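Long-range contacts in branched-chain-amino-acid aminotransferase (Pseudomonas sp. UW4, PDB 6JIF), which probably catalyses the reversible, pyridoxal-5'-phosphate-dependent transfer of amino groups between branched-chain amino acids and 2-oxo acids: residues F187-Y192 / G313-N318; I36-R41 / R129-F134; N60-S65 / F149-G154; L43-N48 / E164-I169. All coordinates share one frame; numbering follows the deposited sequence.

Interaction 1. Residues F187-Y192 / G313-N318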
# COMPACT_ATOMS: atom_id res chain seq x y z
N PHE B 187 -8.99 -5.48 22.94
CA PHE B 187 -8.15 -4.87 21.90
C PHE B 187 -7.19 -3.89 22.55
O PHE B 187 -7.43 -3.45 23.68
CB PHE B 187 -8.99 -4.15 20.82
CG PHE B 187 -9.94 -5.07 20.06
CD1 PHE B 187 -11.12 -5.47 20.62
CD2 PHE B 187 -9.61 -5.51 18.77
CE1 PHE B 187 -12.01 -6.31 19.90
CE2 PHE B 187 -10.45 -6.31 18.08
CZ PHE B 187 -11.68 -6.73 18.66
N GLN B 188 -6.10 -3.55 21.84
CA GLN B 188 -5.04 -2.69 22.37
C GLN B 188 -4.82 -1.46 21.49
O GLN B 188 -4.67 -1.59 20.28
CB GLN B 188 -3.73 -3.45 22.44
CG GLN B 188 -2.63 -2.66 23.12
CD GLN B 188 -1.34 -3.40 23.10
OE1 GLN B 188 -0.83 -3.80 22.06
NE2 GLN B 188 -0.78 -3.61 24.30
N ILE B 189 -4.79 -0.28 22.09
CA ILE B 189 -4.44 0.92 21.28
C ILE B 189 -3.05 0.78 20.71
O ILE B 189 -2.11 0.36 21.39
CB ILE B 189 -4.56 2.21 22.13
CG1 ILE B 189 -6.01 2.45 22.52
CG2 ILE B 189 -3.98 3.43 21.38
CD1 ILE B 189 -7.05 2.34 21.40
N SER B 190 -2.88 1.15 19.43
CA SER B 190 -1.58 1.08 18.80
C SER B 190 -0.97 2.48 18.67
O SER B 190 -1.69 3.47 18.53
CB SER B 190 -1.69 0.46 17.40
OG SER B 190 -0.42 0.46 16.75
N SER B 191 0.35 2.54 18.72
CA SER B 191 1.06 3.80 18.44
C SER B 191 1.30 4.00 16.96
O SER B 191 1.73 5.10 16.55
CB SER B 191 2.37 3.81 19.16
OG SER B 191 3.22 2.84 18.59
N TYR B 192 0.99 2.99 16.16
CA TYR B 192 1.25 3.09 14.72
C TYR B 192 0.02 3.57 13.97
O TYR B 192 -1.06 3.65 14.52
CB TYR B 192 1.72 1.73 14.19
CG TYR B 192 3.09 1.36 14.76
CD1 TYR B 192 4.24 1.89 14.23
CD2 TYR B 192 3.20 0.48 15.83
CE1 TYR B 192 5.50 1.58 14.77
CE2 TYR B 192 4.43 0.13 16.34
CZ TYR B 192 5.57 0.67 15.82
OH TYR B 192 6.78 0.30 16.37
N GLY B 313 -14.76 -6.29 24.77
CA GLY B 313 -14.82 -6.43 26.22
C GLY B 313 -14.04 -5.26 26.83
O GLY B 313 -14.60 -4.45 27.58
N GLY B 314 -12.81 -5.07 26.40
CA GLY B 314 -12.01 -4.00 26.98
C GLY B 314 -11.04 -3.48 25.95
O GLY B 314 -10.64 -4.20 25.04
N ILE B 315 -10.61 -2.24 26.15
CA ILE B 315 -9.54 -1.63 25.37
C ILE B 315 -8.38 -1.33 26.31
O ILE B 315 -8.57 -0.66 27.32
CB ILE B 315 -10.00 -0.33 24.68
CG1 ILE B 315 -11.06 -0.71 23.65
CG2 ILE B 315 -8.80 0.37 24.07
CD1 ILE B 315 -11.71 0.49 22.99
N ASP B 316 -7.19 -1.81 25.94
CA ASP B 316 -5.97 -1.52 26.70
C ASP B 316 -5.33 -0.25 26.14
O ASP B 316 -5.07 -0.15 24.94
CB ASP B 316 -5.01 -2.69 26.58
CG ASP B 316 -3.73 -2.49 27.33
OD1 ASP B 316 -3.82 -2.37 28.54
OD2 ASP B 316 -2.64 -2.47 26.71
N TYR B 317 -5.12 0.72 27.02
CA TYR B 317 -4.59 2.04 26.63
C TYR B 317 -3.66 2.50 27.76
O TYR B 317 -4.05 2.48 28.93
CB TYR B 317 -5.74 3.04 26.46
CG TYR B 317 -5.30 4.44 26.05
CD1 TYR B 317 -4.44 4.60 25.01
CD2 TYR B 317 -5.74 5.57 26.75
CE1 TYR B 317 -4.01 5.85 24.63
CE2 TYR B 317 -5.33 6.84 26.37
CZ TYR B 317 -4.46 6.96 25.32
OH TYR B 317 -4.06 8.23 24.96
N ASN B 318 -2.43 2.89 27.42
CA ASN B 318 -1.44 3.24 28.46
C ASN B 318 -1.41 2.15 29.53
O ASN B 318 -1.41 2.44 30.72
CB ASN B 318 -1.74 4.59 29.09
CG ASN B 318 -1.54 5.72 28.12
OD1 ASN B 318 -0.67 5.65 27.24
ND2 ASN B 318 -2.35 6.76 28.25

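Interaction 2. Residues I36-R41 / R129-F134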
# COMPACT_ATOMS: atom_id res chain seq x y z
N ILE B 36 -10.41 -21.25 0.58
CA ILE B 36 -10.70 -22.57 0.02
C ILE B 36 -10.94 -22.36 -1.48
O ILE B 36 -11.56 -21.37 -1.87
CB ILE B 36 -11.92 -23.19 0.71
CG1 ILE B 36 -11.55 -23.69 2.12
CG2 ILE B 36 -12.50 -24.35 -0.10
CD1 ILE B 36 -12.67 -23.52 3.16
N LYS B 37 -10.42 -23.25 -2.33
CA LYS B 37 -10.57 -23.06 -3.78
C LYS B 37 -11.95 -23.56 -4.23
O LYS B 37 -12.27 -24.75 -4.12
CB LYS B 37 -9.45 -23.73 -4.56
CG LYS B 37 -9.55 -23.56 -6.07
CD LYS B 37 -8.54 -24.49 -6.74
CE LYS B 37 -8.53 -24.25 -8.23
NZ LYS B 37 -7.57 -25.17 -8.90
N THR B 38 -12.77 -22.63 -4.68
CA THR B 38 -14.07 -22.92 -5.24
C THR B 38 -13.92 -23.17 -6.74
O THR B 38 -12.84 -23.06 -7.31
CB THR B 38 -15.03 -21.77 -4.89
OG1 THR B 38 -14.43 -20.53 -5.29
CG2 THR B 38 -15.30 -21.76 -3.36
N ASP B 39 -15.04 -23.45 -7.40
CA ASP B 39 -15.03 -24.01 -8.75
C ASP B 39 -14.68 -22.97 -9.81
O ASP B 39 -13.83 -23.22 -10.66
CB ASP B 39 -16.38 -24.62 -9.05
CG ASP B 39 -16.60 -25.91 -8.32
OD1 ASP B 39 -15.61 -26.51 -7.81
OD2 ASP B 39 -17.76 -26.33 -8.24
N LYS B 40 -15.36 -21.82 -9.81
CA LYS B 40 -15.16 -20.81 -10.86
C LYS B 40 -14.99 -19.43 -10.25
O LYS B 40 -15.61 -19.10 -9.23
CB LYS B 40 -16.36 -20.73 -11.85
CG LYS B 40 -16.87 -22.01 -12.39
CD LYS B 40 -16.30 -22.29 -13.74
CE LYS B 40 -17.21 -23.22 -14.54
NZ LYS B 40 -16.52 -23.72 -15.73
N ARG B 41 -14.21 -18.61 -10.91
CA ARG B 41 -14.12 -17.21 -10.54
C ARG B 41 -14.33 -16.36 -11.78
O ARG B 41 -14.21 -16.84 -12.90
CB ARG B 41 -12.76 -16.85 -9.82
CG ARG B 41 -11.46 -17.12 -10.60
CD ARG B 41 -11.00 -18.58 -10.46
NE ARG B 41 -10.83 -18.89 -9.03
CZ ARG B 41 -11.24 -20.01 -8.44
NH1 ARG B 41 -11.81 -20.99 -9.14
NH2 ARG B 41 -11.07 -20.14 -7.12
N ARG B 129 -23.92 -17.86 -8.73
CA ARG B 129 -24.61 -18.93 -9.44
C ARG B 129 -23.69 -20.09 -9.77
O ARG B 129 -24.11 -21.26 -9.76
CB ARG B 129 -25.26 -18.40 -10.74
CG ARG B 129 -26.46 -17.55 -10.51
CD ARG B 129 -27.21 -17.37 -11.84
NE ARG B 129 -26.36 -16.84 -12.92
CZ ARG B 129 -26.16 -15.55 -13.13
NH1 ARG B 129 -26.74 -14.66 -12.33
NH2 ARG B 129 -25.36 -15.15 -14.12
N ALA B 130 -22.45 -19.80 -10.12
CA ALA B 130 -21.50 -20.82 -10.54
C ALA B 130 -20.95 -21.63 -9.39
O ALA B 130 -20.29 -22.66 -9.63
CB ALA B 130 -20.32 -20.17 -11.26
N ASN B 131 -21.15 -21.15 -8.18
CA ASN B 131 -20.59 -21.85 -7.03
C ASN B 131 -21.67 -22.18 -5.99
O ASN B 131 -21.37 -22.24 -4.80
CB ASN B 131 -19.45 -21.04 -6.40
CG ASN B 131 -18.24 -20.90 -7.34
OD1 ASN B 131 -17.44 -21.81 -7.46
ND2 ASN B 131 -18.09 -19.73 -7.97
N GLU B 132 -22.94 -22.29 -6.39
CA GLU B 132 -24.00 -22.55 -5.40
C GLU B 132 -23.72 -23.74 -4.49
O GLU B 132 -24.18 -23.76 -3.35
CB GLU B 132 -25.36 -22.70 -6.09
CG GLU B 132 -25.73 -21.41 -6.86
CD GLU B 132 -27.23 -21.21 -7.09
OE1 GLU B 132 -28.01 -22.14 -6.80
OE2 GLU B 132 -27.62 -20.10 -7.56
N ARG B 133 -22.98 -24.75 -4.95
CA ARG B 133 -22.80 -25.89 -4.05
C ARG B 133 -21.95 -25.55 -2.83
O ARG B 133 -21.92 -26.32 -1.86
CB ARG B 133 -22.19 -27.07 -4.80
CG ARG B 133 -20.73 -27.03 -4.95
CD ARG B 133 -20.16 -27.93 -5.90
NE ARG B 133 -18.71 -27.90 -5.76
CZ ARG B 133 -17.91 -28.68 -5.01
NH1 ARG B 133 -18.47 -29.74 -4.48
NH2 ARG B 133 -16.55 -28.50 -4.98
N PHE B 134 -21.24 -24.44 -2.87
CA PHE B 134 -20.48 -24.01 -1.71
C PHE B 134 -21.29 -23.13 -0.77
O PHE B 134 -20.74 -22.64 0.21
CB PHE B 134 -19.21 -23.23 -2.15
CG PHE B 134 -18.13 -24.11 -2.75
CD1 PHE B 134 -17.24 -24.80 -1.93
CD2 PHE B 134 -18.05 -24.28 -4.12
CE1 PHE B 134 -16.27 -25.63 -2.48
CE2 PHE B 134 -17.08 -25.11 -4.66
CZ PHE B 134 -16.18 -25.78 -3.83
O HOH W 1 -19.72 -24.92 -8.55

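Interaction 3. Residues N60-S65 / F149-G154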
# COMPACT_ATOMS: atom_id res chain seq x y z
N ASN B 60 -7.29 -20.57 -10.50
CA ASN B 60 -7.10 -19.65 -9.40
C ASN B 60 -5.68 -19.09 -9.31
O ASN B 60 -5.31 -18.50 -8.28
CB ASN B 60 -7.51 -20.32 -8.08
CG ASN B 60 -6.46 -21.29 -7.55
OD1 ASN B 60 -5.65 -21.87 -8.31
ND2 ASN B 60 -6.49 -21.51 -6.24
N VAL B 61 -4.88 -19.25 -10.38
CA VAL B 61 -3.55 -18.65 -10.49
C VAL B 61 -3.65 -17.50 -11.50
O VAL B 61 -4.23 -17.68 -12.58
CB VAL B 61 -2.50 -19.67 -10.96
CG1 VAL B 61 -1.11 -19.02 -10.93
CG2 VAL B 61 -2.61 -20.91 -10.10
N LEU B 62 -3.20 -16.31 -11.09
CA LEU B 62 -3.14 -15.13 -11.96
C LEU B 62 -1.77 -15.13 -12.64
O LEU B 62 -0.75 -15.51 -12.04
CB LEU B 62 -3.36 -13.82 -11.18
CG LEU B 62 -4.74 -13.55 -10.55
CD1 LEU B 62 -4.74 -12.34 -9.60
CD2 LEU B 62 -5.71 -13.32 -11.64
N HIS B 63 -1.74 -14.71 -13.89
CA HIS B 63 -0.51 -14.76 -14.67
C HIS B 63 -0.23 -13.33 -15.13
O HIS B 63 -0.81 -12.87 -16.11
CB HIS B 63 -0.67 -15.72 -15.82
CG HIS B 63 -1.19 -17.05 -15.40
ND1 HIS B 63 -0.37 -18.05 -14.92
CD2 HIS B 63 -2.45 -17.56 -15.38
CE1 HIS B 63 -1.10 -19.12 -14.63
NE2 HIS B 63 -2.36 -18.85 -14.91
N ILE B 64 0.61 -12.61 -14.41
CA ILE B 64 0.71 -11.17 -14.59
C ILE B 64 2.17 -10.77 -14.71
O ILE B 64 3.07 -11.47 -14.25
CB ILE B 64 0.00 -10.40 -13.46
CG1 ILE B 64 0.69 -10.67 -12.11
CG2 ILE B 64 -1.48 -10.87 -13.41
CD1 ILE B 64 0.18 -9.81 -10.92
N SER B 65 2.40 -9.67 -15.40
CA SER B 65 3.77 -9.23 -15.64
C SER B 65 4.55 -9.05 -14.35
O SER B 65 3.98 -8.66 -13.32
CB SER B 65 3.78 -7.89 -16.38
OG SER B 65 5.13 -7.43 -16.51
N PHE B 149 -11.83 -7.67 -6.78
CA PHE B 149 -10.63 -6.85 -6.67
C PHE B 149 -10.23 -6.38 -8.07
O PHE B 149 -10.53 -7.03 -9.07
CB PHE B 149 -9.47 -7.58 -5.98
CG PHE B 149 -9.02 -8.89 -6.64
CD1 PHE B 149 -9.77 -10.05 -6.53
CD2 PHE B 149 -7.80 -8.95 -7.31
CE1 PHE B 149 -9.33 -11.23 -7.11
CE2 PHE B 149 -7.34 -10.15 -7.92
CZ PHE B 149 -8.11 -11.29 -7.80
N VAL B 150 -9.58 -5.23 -8.10
CA VAL B 150 -9.07 -4.66 -9.33
C VAL B 150 -7.57 -4.40 -9.11
O VAL B 150 -7.18 -3.91 -8.04
CB VAL B 150 -9.78 -3.36 -9.71
CG1 VAL B 150 -9.17 -2.79 -11.01
CG2 VAL B 150 -11.28 -3.63 -9.91
N ILE B 151 -6.74 -4.79 -10.09
CA ILE B 151 -5.29 -4.69 -9.92
C ILE B 151 -4.64 -4.19 -11.22
O ILE B 151 -5.06 -4.59 -12.31
CB ILE B 151 -4.68 -6.04 -9.50
CG1 ILE B 151 -5.01 -7.15 -10.47
CG2 ILE B 151 -4.98 -6.38 -8.04
CD1 ILE B 151 -4.04 -8.31 -10.29
N GLY B 152 -3.58 -3.38 -11.10
CA GLY B 152 -2.81 -2.90 -12.26
C GLY B 152 -1.82 -3.95 -12.72
O GLY B 152 -1.05 -4.48 -11.93
N VAL B 153 -1.85 -4.25 -14.02
CA VAL B 153 -1.03 -5.31 -14.60
C VAL B 153 -0.47 -4.83 -15.94
O VAL B 153 -0.72 -3.70 -16.40
CB VAL B 153 -1.83 -6.62 -14.79
CG1 VAL B 153 -2.48 -7.11 -13.41
CG2 VAL B 153 -2.88 -6.47 -15.85
N GLY B 154 0.29 -5.72 -16.57
CA GLY B 154 1.02 -5.41 -17.79
C GLY B 154 2.43 -4.92 -17.47
O GLY B 154 2.73 -4.51 -16.36
O HOH W 2 0.25 -8.73 -17.08

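Interaction 4. Residues L43-N48 / E164-I169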
# COMPACT_ATOMS: atom_id res chain seq x y z
N LEU B 43 -13.25 -13.23 -14.22
CA LEU B 43 -12.01 -12.61 -14.67
C LEU B 43 -12.31 -11.70 -15.86
O LEU B 43 -12.89 -12.15 -16.85
CB LEU B 43 -10.98 -13.68 -15.04
CG LEU B 43 -9.59 -13.21 -15.49
CD1 LEU B 43 -8.79 -12.56 -14.38
CD2 LEU B 43 -8.88 -14.45 -16.01
N SER B 44 -11.89 -10.44 -15.77
CA SER B 44 -12.15 -9.48 -16.85
C SER B 44 -10.94 -8.56 -17.00
O SER B 44 -10.40 -8.08 -16.02
CB SER B 44 -13.44 -8.70 -16.54
OG SER B 44 -13.63 -7.62 -17.47
N TYR B 45 -10.52 -8.30 -18.25
CA TYR B 45 -9.35 -7.45 -18.49
C TYR B 45 -9.75 -6.06 -18.98
O TYR B 45 -10.65 -5.92 -19.79
CB TYR B 45 -8.42 -8.08 -19.54
CG TYR B 45 -7.74 -9.35 -19.08
CD1 TYR B 45 -8.35 -10.59 -19.26
CD2 TYR B 45 -6.49 -9.31 -18.51
CE1 TYR B 45 -7.71 -11.76 -18.84
CE2 TYR B 45 -5.84 -10.46 -18.10
CZ TYR B 45 -6.46 -11.68 -18.26
OH TYR B 45 -5.80 -12.84 -17.84
N PHE B 46 -9.05 -5.03 -18.51
CA PHE B 46 -9.22 -3.70 -19.09
C PHE B 46 -8.01 -3.44 -19.98
O PHE B 46 -6.86 -3.46 -19.50
CB PHE B 46 -9.38 -2.66 -18.00
CG PHE B 46 -9.70 -1.26 -18.50
CD1 PHE B 46 -8.66 -0.38 -18.92
CD2 PHE B 46 -10.99 -0.78 -18.48
CE1 PHE B 46 -8.93 0.91 -19.36
CE2 PHE B 46 -11.26 0.52 -18.91
CZ PHE B 46 -10.23 1.37 -19.35
N ARG B 47 -8.28 -3.22 -21.27
CA ARG B 47 -7.28 -2.93 -22.29
C ARG B 47 -7.86 -1.94 -23.28
O ARG B 47 -9.06 -2.01 -23.59
CB ARG B 47 -6.84 -4.17 -23.08
CG ARG B 47 -6.21 -5.27 -22.28
CD ARG B 47 -5.86 -6.43 -23.19
NE ARG B 47 -5.03 -7.42 -22.51
CZ ARG B 47 -5.39 -8.68 -22.30
NH1 ARG B 47 -6.57 -9.12 -22.74
NH2 ARG B 47 -4.56 -9.50 -21.66
N ASN B 48 -7.02 -1.04 -23.78
CA ASN B 48 -7.42 -0.14 -24.86
C ASN B 48 -8.71 0.61 -24.51
O ASN B 48 -9.63 0.73 -25.33
CB ASN B 48 -7.59 -0.92 -26.16
CG ASN B 48 -6.36 -1.75 -26.50
OD1 ASN B 48 -5.25 -1.23 -26.66
ND2 ASN B 48 -6.55 -3.06 -26.60
N GLU B 164 -2.67 -1.88 -18.25
CA GLU B 164 -3.78 -2.85 -18.30
C GLU B 164 -4.25 -3.10 -16.88
O GLU B 164 -3.52 -2.85 -15.91
CB GLU B 164 -3.38 -4.22 -18.90
CG GLU B 164 -2.85 -4.22 -20.30
CD GLU B 164 -2.14 -5.53 -20.64
OE1 GLU B 164 -2.45 -6.58 -20.02
OE2 GLU B 164 -1.25 -5.51 -21.52
N PHE B 165 -5.48 -3.61 -16.73
CA PHE B 165 -5.98 -3.92 -15.40
C PHE B 165 -6.77 -5.24 -15.43
O PHE B 165 -7.27 -5.65 -16.46
CB PHE B 165 -6.86 -2.78 -14.81
CG PHE B 165 -6.18 -1.45 -14.75
CD1 PHE B 165 -6.16 -0.64 -15.86
CD2 PHE B 165 -5.60 -1.01 -13.56
CE1 PHE B 165 -5.50 0.59 -15.83
CE2 PHE B 165 -4.94 0.21 -13.52
CZ PHE B 165 -4.92 1.01 -14.64
N ILE B 166 -6.86 -5.90 -14.28
CA ILE B 166 -7.68 -7.09 -14.10
C ILE B 166 -8.74 -6.78 -13.05
O ILE B 166 -8.44 -6.25 -11.98
CB ILE B 166 -6.83 -8.31 -13.68
CG1 ILE B 166 -6.13 -8.87 -14.91
CG2 ILE B 166 -7.70 -9.40 -12.99
CD1 ILE B 166 -5.09 -9.93 -14.59
N PHE B 167 -10.00 -7.14 -13.35
CA PHE B 167 -11.09 -7.15 -12.37
C PHE B 167 -11.48 -8.62 -12.18
O PHE B 167 -11.73 -9.32 -13.15
CB PHE B 167 -12.28 -6.32 -12.89
CG PHE B 167 -13.51 -6.48 -12.07
CD1 PHE B 167 -13.43 -6.44 -10.68
CD2 PHE B 167 -14.74 -6.72 -12.67
CE1 PHE B 167 -14.58 -6.62 -9.88
CE2 PHE B 167 -15.90 -6.89 -11.90
CZ PHE B 167 -15.84 -6.83 -10.53
N SER B 168 -11.37 -9.12 -10.96
CA SER B 168 -11.68 -10.52 -10.76
C SER B 168 -12.50 -10.67 -9.48
O SER B 168 -12.50 -9.81 -8.60
CB SER B 168 -10.36 -11.33 -10.74
OG SER B 168 -10.51 -12.71 -10.46
N ILE B 169 -13.25 -11.75 -9.39
CA ILE B 169 -14.02 -12.03 -8.18
C ILE B 169 -13.89 -13.53 -7.91
O ILE B 169 -14.32 -14.35 -8.74
CB ILE B 169 -15.52 -11.66 -8.28
CG1 ILE B 169 -15.72 -10.26 -8.91
CG2 ILE B 169 -16.26 -11.85 -6.90
CD1 ILE B 169 -17.14 -9.97 -9.27

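Interaction 1. Residues F187-Y192 / G313-N318
Ile189 packs on Ile315 and Tyr317 and on the backbone of Asp316, and its side chain can be followed outward. CB sits 3.7 Å from the backbone O of Asp316. With chi1 at -66°, CG1 is set opposite the carbonyl carbon and comes within 3.6 Å of Tyr317 CD1, meeting the ring obliquely, while CG2 lies near CD1 and CE1 of the same ring. At the tip, CD1 touches Ile315 CG2 at 3.8 Å. Beneath this packing the strands 185-189 and 308-317 run parallel in the mixed sheet of the larger domain of a class IV (fold type IV) aminotransferase. Three backbone bonds tie them: Phe187 N to Gly314 O, Asp316 N to Phe187 O at 2.8 Å, and Ile189 N to Asp316 O at 2.9 Å. On the other face from Phe187 and Ile315, Gln188 and Asp316 lie alongside each other and point the same way. Gln188 NE2 donates to Asp316 OD2 over 3.3 Å, a long but straight bond (167°) that arrives on the anti side of the carboxylate, whose plane is turned 35° from the amide. Phe224 packs against both of these side chains, and Ile228 of strand 227-230 touches Phe187, Ile189 and Ile315.

Interaction 2. Residues I36-R41 / R129-F134
Asn131 and Thr38 reach across the contact through their first torsions. In Asn131, chi1 of -65° puts CG beside its own backbone N and carries the amide towards Lys40; in Thr38, chi1 of 52°, measured to OG1, leaves CG2 opposite the carbonyl carbon and over the Phe134 ring. The contact lies where the chain leaving helix 117-130 forms a short 3-10 segment at 132-134 and meets the loop before strand 41-47. Here the Asn131 amide pairs with the backbone of Lys40 much as a neighbouring strand would: OD1 accepts from Lys40 N at 3.1 Å, on a lone pair in the carbonyl plane, while ND2 donates to Lys40 O at 2.9 Å. OD1 also receives a weak bond from Asp39 N, and ND2 has a second acceptor in Val127 O one helical turn back. With both its atoms engaged, the amide is fixed in rotation. Thr38 CG2 stands 3.7 Å from the Phe134 ring centroid, almost on the ring normal, a CH-pi contact, while its OG1 is bonded to Cys171 O. Asp39 OD1 comes to the edge of the same ring. Lys40 CB also rests on Ala130 CB at 4.0 Å. The Asp39 carboxylate and Arg133 guanidinium are nearly parallel (3°) but in offset planes; in their salt bridge Arg133 NE donates to Asp39 OD2 at 3.1 Å, on the syn side and tilted from both planes.

Interaction 3. Residues N60-S65 / F149-G154
Leu62 and Phe149 approach from opposite directions, and the methyl CD1 of Leu62 arrives at the edge of the phenyl ring, close to its plane, 3.8 Å from CE2. Chi1 of Phe149 (58°) places CG between the backbone N and the carbonyl carbon, which directs the ring toward Leu62. Leu62 CD1 also lies 4.1 Å from Ile151 CD1, so the one methyl touches both side chains. Further along, Ile64 and Val153 cross at about a right angle, branch against branch, with Ile64 CG2 3.9 Å from Val153 CG1. At the end of both strands the packing changes character: Ser65 CB lies 3.4 Å from the carbonyl carbon of Gly154, whose backbone angles suit a residue without a side chain. A water accepts from Ser65 N at 2.9 Å and, weakly, from Gly154 N. The hydroxyl of Ser65 is taken up by Asp155 OD1 and Gly67 N. No direct hydrogen bond joins the two segments; their axes are 7.6 Å apart and inclined at 43°, so this is side-chain packing of strand 61-65 against the antiparallel sheet of the smaller domain. Within that sheet, strand 143-153 runs between strands 76-85 and 164-174. Strand 61-65 instead pairs through Leu62 to Ile64 with an antiparallel strand of the second subunit; His72 of the second subunit meets the Phe149 ring, and Val150 packs against helix 96-109.

Interaction 4. Residues L43-N48 / E164-I169
Ser44 pairs with Phe167, and Phe46 with Phe165, as the hydrogen-bonded pairs of an antiparallel ladder between strands 41-47 and 164-174, neighbours in the sheet of the smaller domain. Each pair has two backbone bonds: Ser44 N to Phe167 O and Phe167 N to Ser44 O, both 2.9 Å, then Phe46 N to Phe165 O at 2.8 Å and the longer Phe165 N to Phe46 O at 3.1 Å. At the non-hydrogen-bonded positions, CA-H...O contacts run from Ile166 CA to Ser44 O and from Tyr45 CA to Phe165 O.

Apolar packing follows on both faces. On the face of Leu43, Tyr45 and Ile166, the isoleucine is shared: CG2, opposite its backbone N, touches Leu43 CD1 at 3.6 Å, while CG1 points alongside Tyr45 and meets CE2 obliquely, also at 3.6 Å. On the other face, Phe46 and Phe165 run side by side, and Phe46 CD1 lies at the edge of the Phe165 ring; Trp51 adds an edge-to-face contact to Phe46. The hydroxyl of Ser44 on this face is bonded to Asp52.

Charged groups close the ladder. Arg47 lays its guanidinium against the Tyr45 ring, NH2 standing above the plane toward the rim. Arg47 NE and Glu164 OE1 form a long salt bridge of 3.7 Å, OE1 lying at the guanidinium edge, near its plane, with the carboxylate plane turned 68° from it.

In the fold
Interactions 2, 3 and 4 cluster in the smaller domain, whereas interaction 1 lies in the other part of the chain, its centre about 37 to 40 Å from theirs. Interactions 3 and 4, with centres about 8 Å apart, share the antiparallel sheet: Val153 N to Glu164 O and Phe149 N to Ser168 O, both 2.9 Å, are probable hydrogen bonds. Interaction 2 touches both, through Arg41 against Ile169 and Lys37 against Asn60. Pyridoxal-5'-phosphate, whose pocket includes Lys204, Arg102 and Glu240, lies about 11 Å from the Phe187 side chain and about 13 Å from that of Phe149. Interactions 1, 2 and 3 each include residues that reach the second subunit.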